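Local coordinates for Cif-like 1 (Burkholderia cenocepacia, PDB 7JQY), which probably hydrolyses epoxides, as a Cif-like enzyme of the alpha/beta hydrolase fold, at residues K245-N259 / L270-H284. The protein carries 1 engineered substitution. Numbering follows the deposited sequence.
Sequences KLPMPVLALAGDKSN and LALDVRGAVAPNTGH
Asp256 reaches from the end of strand 250-255 to the loop after strand 274-279, where its carboxylate accepts two backbone N-H groups. Thr282 N meets Asp256 OD1 on its syn side, tilted 27° out of the carboxylate plane, at 3.0 Å, and Asn281 N meets Asp256 OD2 from above that plane, also at 3.0 Å. Chi1 of 62° sets CG between the backbone N and carbonyl carbon, turning the short acid onto the loop. Beyond it, Ser258 OG lies in the plane of the His284 ring at its edge, 3.1 Å from ND1; either atom could donate. This histidine lies near, without touching, a probable nucleophile elbow whose Ser123 is engineered, replacing aspartate, consistent with a catalytic role. At the strands' other end, Arg275 folds back through bends at chi2 (-85°) and chi3, and its NH1 joins its own backbone N on Val250 O, NH1 standing 3.0 Å away and above the carbonyl plane. Salt bridges to Asp273 OD1, weakly angled, and Glu304 probably help hold the guanidinium. Leu253 CD2 packs against Ala277 CB (3.8 Å), a small partner for a branched tip. The parallel strands belong to a beta-alpha-beta unit through helix 262-268; strand 274-279 is outermost within the chain, strand 140-146 flanks 250-255, and helix 291-303 covers Leu251, Leu253 and Ala277.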
loop_
_atom_site.group_PDB
_atom_site.type_symbol
_atom_site.label_atom_id
_atom_site.label_comp_id
_atom_site.label_asym_id
_atom_site.label_seq_id
_atom_site.Cartn_x
_atom_site.Cartn_y
_atom_site.Cartn_z
ATOM N N LYS B 245 -15.839 -28.526 -43.028
ATOM C CA LYS B 245 -14.481 -28.029 -43.077
ATOM C C LYS B 245 -14.440 -26.787 -43.957
ATOM O O LYS B 245 -15.238 -26.631 -44.888
ATOM C CB LYS B 245 -13.543 -29.124 -43.575
ATOM C CG LYS B 245 -13.503 -30.299 -42.593
ATOM C CD LYS B 245 -12.117 -30.890 -42.417
ATOM C CE LYS B 245 -11.755 -31.831 -43.547
ATOM N NZ LYS B 245 -10.610 -32.723 -43.196
ATOM N N LEU B 246 -13.507 -25.895 -43.642
ATOM C CA LEU B 246 -13.466 -24.610 -44.318
ATOM C C LEU B 246 -13.011 -24.795 -45.763
ATOM O O LEU B 246 -12.118 -25.603 -46.037
ATOM C CB LEU B 246 -12.537 -23.637 -43.590
ATOM C CG LEU B 246 -12.912 -23.280 -42.147
ATOM C CD1 LEU B 246 -11.782 -22.506 -41.482
ATOM C CD2 LEU B 246 -14.216 -22.499 -42.090
ATOM N N PRO B 247 -13.618 -24.072 -46.708
ATOM C CA PRO B 247 -13.271 -24.246 -48.126
ATOM C C PRO B 247 -12.142 -23.353 -48.618
ATOM O O PRO B 247 -11.485 -23.680 -49.610
ATOM C CB PRO B 247 -14.582 -23.900 -48.836
ATOM C CG PRO B 247 -15.214 -22.868 -47.932
ATOM C CD PRO B 247 -14.786 -23.188 -46.520
ATOM N N MET B 248 -11.936 -22.202 -47.980
ATOM C CA MET B 248 -10.921 -21.271 -48.447
ATOM C C MET B 248 -9.527 -21.760 -48.061
ATOM O O MET B 248 -9.369 -22.510 -47.097
ATOM C CB MET B 248 -11.193 -19.873 -47.883
ATOM C CG MET B 248 -10.771 -19.684 -46.437
ATOM S SD MET B 248 -11.889 -20.497 -45.272
ATOM C CE MET B 248 -13.423 -19.657 -45.646
ATOM N N PRO B 249 -8.492 -21.318 -48.779
ATOM C CA PRO B 249 -7.123 -21.708 -48.412
ATOM C C PRO B 249 -6.755 -21.222 -47.017
ATOM O O PRO B 249 -7.096 -20.107 -46.609
ATOM C CB PRO B 249 -6.258 -21.035 -49.485
ATOM C CG PRO B 249 -7.174 -20.804 -50.631
ATOM C CD PRO B 249 -8.527 -20.543 -50.033
ATOM N N VAL B 250 -6.042 -22.078 -46.289
ATOM C CA VAL B 250 -5.680 -21.834 -44.901
ATOM C C VAL B 250 -4.185 -22.050 -44.738
ATOM O O VAL B 250 -3.622 -23.000 -45.294
ATOM C CB VAL B 250 -6.464 -22.749 -43.940
ATOM C CG1 VAL B 250 -5.958 -22.581 -42.512
ATOM C CG2 VAL B 250 -7.958 -22.460 -44.042
ATOM N N LEU B 251 -3.543 -21.148 -43.997
ATOM C CA LEU B 251 -2.126 -21.227 -43.660
ATOM C C LEU B 251 -1.997 -21.362 -42.150
ATOM O O LEU B 251 -2.669 -20.635 -41.409
ATOM C CB LEU B 251 -1.370 -19.990 -44.155
ATOM C CG LEU B 251 0.080 -19.794 -43.696
ATOM C CD1 LEU B 251 1.001 -20.805 -44.348
ATOM C CD2 LEU B 251 0.552 -18.365 -43.986
ATOM N N ALA B 252 -1.170 -22.312 -41.701
ATOM C CA ALA B 252 -0.935 -22.571 -40.284
ATOM C C ALA B 252 0.543 -22.361 -39.967
ATOM O O ALA B 252 1.409 -22.936 -40.638
ATOM C CB ALA B 252 -1.357 -23.995 -39.903
ATOM N N LEU B 253 0.830 -21.549 -38.942
ATOM C CA LEU B 253 2.203 -21.210 -38.570
ATOM C C LEU B 253 2.386 -21.248 -37.059
ATOM O O LEU B 253 1.481 -20.877 -36.308
ATOM C CB LEU B 253 2.595 -19.820 -39.076
ATOM C CG LEU B 253 2.477 -19.534 -40.568
ATOM C CD1 LEU B 253 2.648 -18.036 -40.825
ATOM C CD2 LEU B 253 3.500 -20.332 -41.346
ATOM N N ALA B 254 3.571 -21.679 -36.619
ATOM C CA ALA B 254 3.920 -21.679 -35.201
ATOM C C ALA B 254 5.428 -21.833 -35.058
ATOM O O ALA B 254 6.123 -22.227 -35.997
ATOM C CB ALA B 254 3.184 -22.784 -34.436
ATOM N N GLY B 255 5.934 -21.473 -33.879
ATOM C CA GLY B 255 7.361 -21.579 -33.632
ATOM C C GLY B 255 7.768 -22.988 -33.233
ATOM O O GLY B 255 7.016 -23.722 -32.593
ATOM N N ASP B 256 8.998 -23.364 -33.599
ATOM C CA ASP B 256 9.458 -24.714 -33.293
ATOM C C ASP B 256 9.665 -24.925 -31.802
ATOM O O ASP B 256 9.698 -26.075 -31.352
ATOM C CB ASP B 256 10.756 -25.043 -34.044
ATOM C CG ASP B 256 11.909 -24.132 -33.661
ATOM O OD1 ASP B 256 11.676 -23.114 -32.974
ATOM O OD2 ASP B 256 13.060 -24.445 -34.037
ATOM N N LYS B 257 9.825 -23.854 -31.026
ATOM C CA LYS B 257 10.025 -23.991 -29.591
ATOM C C LYS B 257 8.727 -23.914 -28.809
ATOM O O LYS B 257 8.760 -23.957 -27.575
ATOM C CB LYS B 257 10.992 -22.919 -29.082
ATOM C CG LYS B 257 12.328 -22.898 -29.778
ATOM C CD LYS B 257 13.139 -24.140 -29.435
ATOM C CE LYS B 257 14.557 -24.029 -29.966
ATOM N NZ LYS B 257 15.272 -25.325 -29.901
ATOM N N SER B 258 7.585 -23.876 -29.494
ATOM C CA SER B 258 6.305 -23.880 -28.804
ATOM C C SER B 258 5.405 -24.930 -29.457
ATOM O O SER B 258 5.721 -26.127 -29.391
ATOM C CB SER B 258 5.724 -22.451 -28.834
ATOM O OG SER B 258 4.360 -22.372 -28.466
ATOM N N ASN B 259 4.329 -24.528 -30.143
ATOM C CA ASN B 259 3.413 -25.546 -30.667
ATOM C C ASN B 259 3.903 -26.166 -31.973
ATOM O O ASN B 259 3.553 -27.310 -32.276
ATOM C CB ASN B 259 2.017 -24.960 -30.882
ATOM C CG ASN B 259 1.191 -24.973 -29.615
ATOM O OD1 ASN B 259 1.372 -25.840 -28.758
ATOM N ND2 ASN B 259 0.293 -23.997 -29.475
ATOM N N LEU B 270 -9.838 -28.678 -39.458
ATOM C CA LEU B 270 -10.799 -27.598 -39.644
ATOM C C LEU B 270 -11.037 -27.226 -41.092
ATOM O O LEU B 270 -12.084 -26.653 -41.400
ATOM C CB LEU B 270 -10.320 -26.325 -38.928
ATOM C CG LEU B 270 -9.744 -26.389 -37.518
ATOM C CD1 LEU B 270 -8.954 -25.140 -37.227
ATOM C CD2 LEU B 270 -10.855 -26.508 -36.535
ATOM N N ALA B 271 -10.095 -27.522 -41.982
ATOM C CA ALA B 271 -10.173 -27.047 -43.353
ATOM C C ALA B 271 -9.599 -28.096 -44.296
ATOM O O ALA B 271 -8.782 -28.931 -43.906
ATOM C CB ALA B 271 -9.439 -25.711 -43.523
ATOM N N LEU B 272 -10.046 -28.037 -45.548
ATOM C CA LEU B 272 -9.618 -28.979 -46.573
ATOM C C LEU B 272 -8.330 -28.562 -47.261
ATOM O O LEU B 272 -7.505 -29.422 -47.589
ATOM C CB LEU B 272 -10.722 -29.129 -47.623
ATOM C CG LEU B 272 -12.130 -29.369 -47.080
ATOM C CD1 LEU B 272 -13.183 -28.775 -48.010
ATOM C CD2 LEU B 272 -12.369 -30.860 -46.882
ATOM N N ASP B 273 -8.121 -27.265 -47.454
ATOM C CA ASP B 273 -6.983 -26.730 -48.199
ATOM C C ASP B 273 -6.054 -26.055 -47.194
ATOM O O ASP B 273 -6.195 -24.866 -46.896
ATOM C CB ASP B 273 -7.461 -25.753 -49.285
ATOM C CG ASP B 273 -6.321 -25.220 -50.132
ATOM O OD1 ASP B 273 -5.191 -25.737 -49.993
ATOM O OD2 ASP B 273 -6.554 -24.295 -50.939
ATOM N N VAL B 274 -5.088 -26.811 -46.681
ATOM C CA VAL B 274 -4.214 -26.332 -45.618
ATOM C C VAL B 274 -2.767 -26.531 -46.034
ATOM O O VAL B 274 -2.404 -27.569 -46.597
ATOM C CB VAL B 274 -4.477 -27.050 -44.275
ATOM C CG1 VAL B 274 -3.595 -26.467 -43.185
ATOM C CG2 VAL B 274 -5.933 -26.949 -43.883
ATOM N N ARG B 275 -1.940 -25.539 -45.729
ATOM C CA ARG B 275 -0.500 -25.599 -45.905
ATOM C C ARG B 275 0.111 -24.891 -44.708
ATOM O O ARG B 275 -0.520 -24.019 -44.100
ATOM C CB ARG B 275 -0.037 -24.962 -47.227
ATOM C CG ARG B 275 0.199 -23.463 -47.179
ATOM C CD ARG B 275 -1.092 -22.697 -47.414
ATOM N NE ARG B 275 -1.561 -22.823 -48.791
ATOM C CZ ARG B 275 -2.755 -23.301 -49.135
ATOM N NH1 ARG B 275 -3.603 -23.714 -48.204
ATOM N NH2 ARG B 275 -3.102 -23.372 -50.415
ATOM N N GLY B 276 1.321 -25.298 -44.335
ATOM C CA GLY B 276 1.903 -24.756 -43.127
ATOM C C GLY B 276 3.412 -24.725 -43.151
ATOM O O GLY B 276 4.065 -25.270 -44.043
ATOM N N ALA B 277 3.957 -24.050 -42.142
ATOM C CA ALA B 277 5.389 -23.969 -41.934
ATOM C C ALA B 277 5.630 -23.776 -40.449
ATOM O O ALA B 277 4.748 -23.327 -39.709
ATOM C CB ALA B 277 6.016 -22.830 -42.738
ATOM N N VAL B 278 6.845 -24.094 -40.020
ATOM C CA VAL B 278 7.246 -23.943 -38.629
ATOM C C VAL B 278 8.402 -22.962 -38.587
ATOM O O VAL B 278 9.398 -23.144 -39.299
ATOM C CB VAL B 278 7.653 -25.285 -37.994
ATOM C CG1 VAL B 278 8.398 -25.035 -36.698
ATOM C CG2 VAL B 278 6.436 -26.170 -37.762
ATOM N N ALA B 279 8.270 -21.928 -37.759
ATOM C CA ALA B 279 9.294 -20.896 -37.680
ATOM C C ALA B 279 10.487 -21.416 -36.889
ATOM O O ALA B 279 10.315 -21.886 -35.757
ATOM C CB ALA B 279 8.740 -19.630 -37.019
ATOM N N PRO B 280 11.704 -21.321 -37.425
ATOM C CA PRO B 280 12.868 -21.841 -36.700
ATOM C C PRO B 280 13.254 -20.923 -35.551
ATOM O O PRO B 280 13.104 -19.701 -35.632
ATOM C CB PRO B 280 13.973 -21.890 -37.765
ATOM C CG PRO B 280 13.461 -21.139 -38.957
ATOM C CD PRO B 280 12.084 -20.619 -38.663
ATOM N N ASN B 281 13.708 -21.547 -34.461
ATOM C CA ASN B 281 14.186 -20.867 -33.252
ATOM C C ASN B 281 13.228 -19.763 -32.798
ATOM O O ASN B 281 13.641 -18.653 -32.459
ATOM C CB ASN B 281 15.590 -20.308 -33.475
ATOM C CG ASN B 281 16.644 -21.405 -33.585
ATOM O OD1 ASN B 281 17.370 -21.479 -34.574
ATOM N ND2 ASN B 281 16.731 -22.257 -32.568
ATOM N N THR B 282 11.942 -20.106 -32.714
ATOM C CA THR B 282 10.884 -19.143 -32.422
ATOM C C THR B 282 9.963 -19.711 -31.358
ATOM O O THR B 282 9.651 -20.906 -31.368
ATOM C CB THR B 282 10.068 -18.813 -33.677
ATOM O OG1 THR B 282 10.930 -18.261 -34.680
ATOM C CG2 THR B 282 8.955 -17.814 -33.363
ATOM N N GLY B 283 9.561 -18.859 -30.416
ATOM C CA GLY B 283 8.661 -19.322 -29.381
ATOM C C GLY B 283 7.199 -19.134 -29.717
ATOM O O GLY B 283 6.796 -19.205 -30.879
ATOM N N HIS B 284 6.418 -18.789 -28.697
ATOM C CA HIS B 284 4.968 -18.745 -28.786
ATOM C C HIS B 284 4.447 -17.488 -29.467
ATOM O O HIS B 284 3.319 -17.506 -29.972
ATOM C CB HIS B 284 4.384 -18.855 -27.376
ATOM C CG HIS B 284 2.901 -19.048 -27.333
ATOM N ND1 HIS B 284 2.292 -20.236 -27.678
ATOM C CD2 HIS B 284 1.905 -18.210 -26.959
ATOM C CE1 HIS B 284 0.984 -20.120 -27.524
ATOM N NE2 HIS B 284 0.722 -18.897 -27.094
HETATM O O HOH W 1 -7.614 -31.322 -44.002
HETATM O O HOH W 2 4.562 -20.002 -32.060
HETATM O O HOH W 3 17.902 -24.019 -30.910
#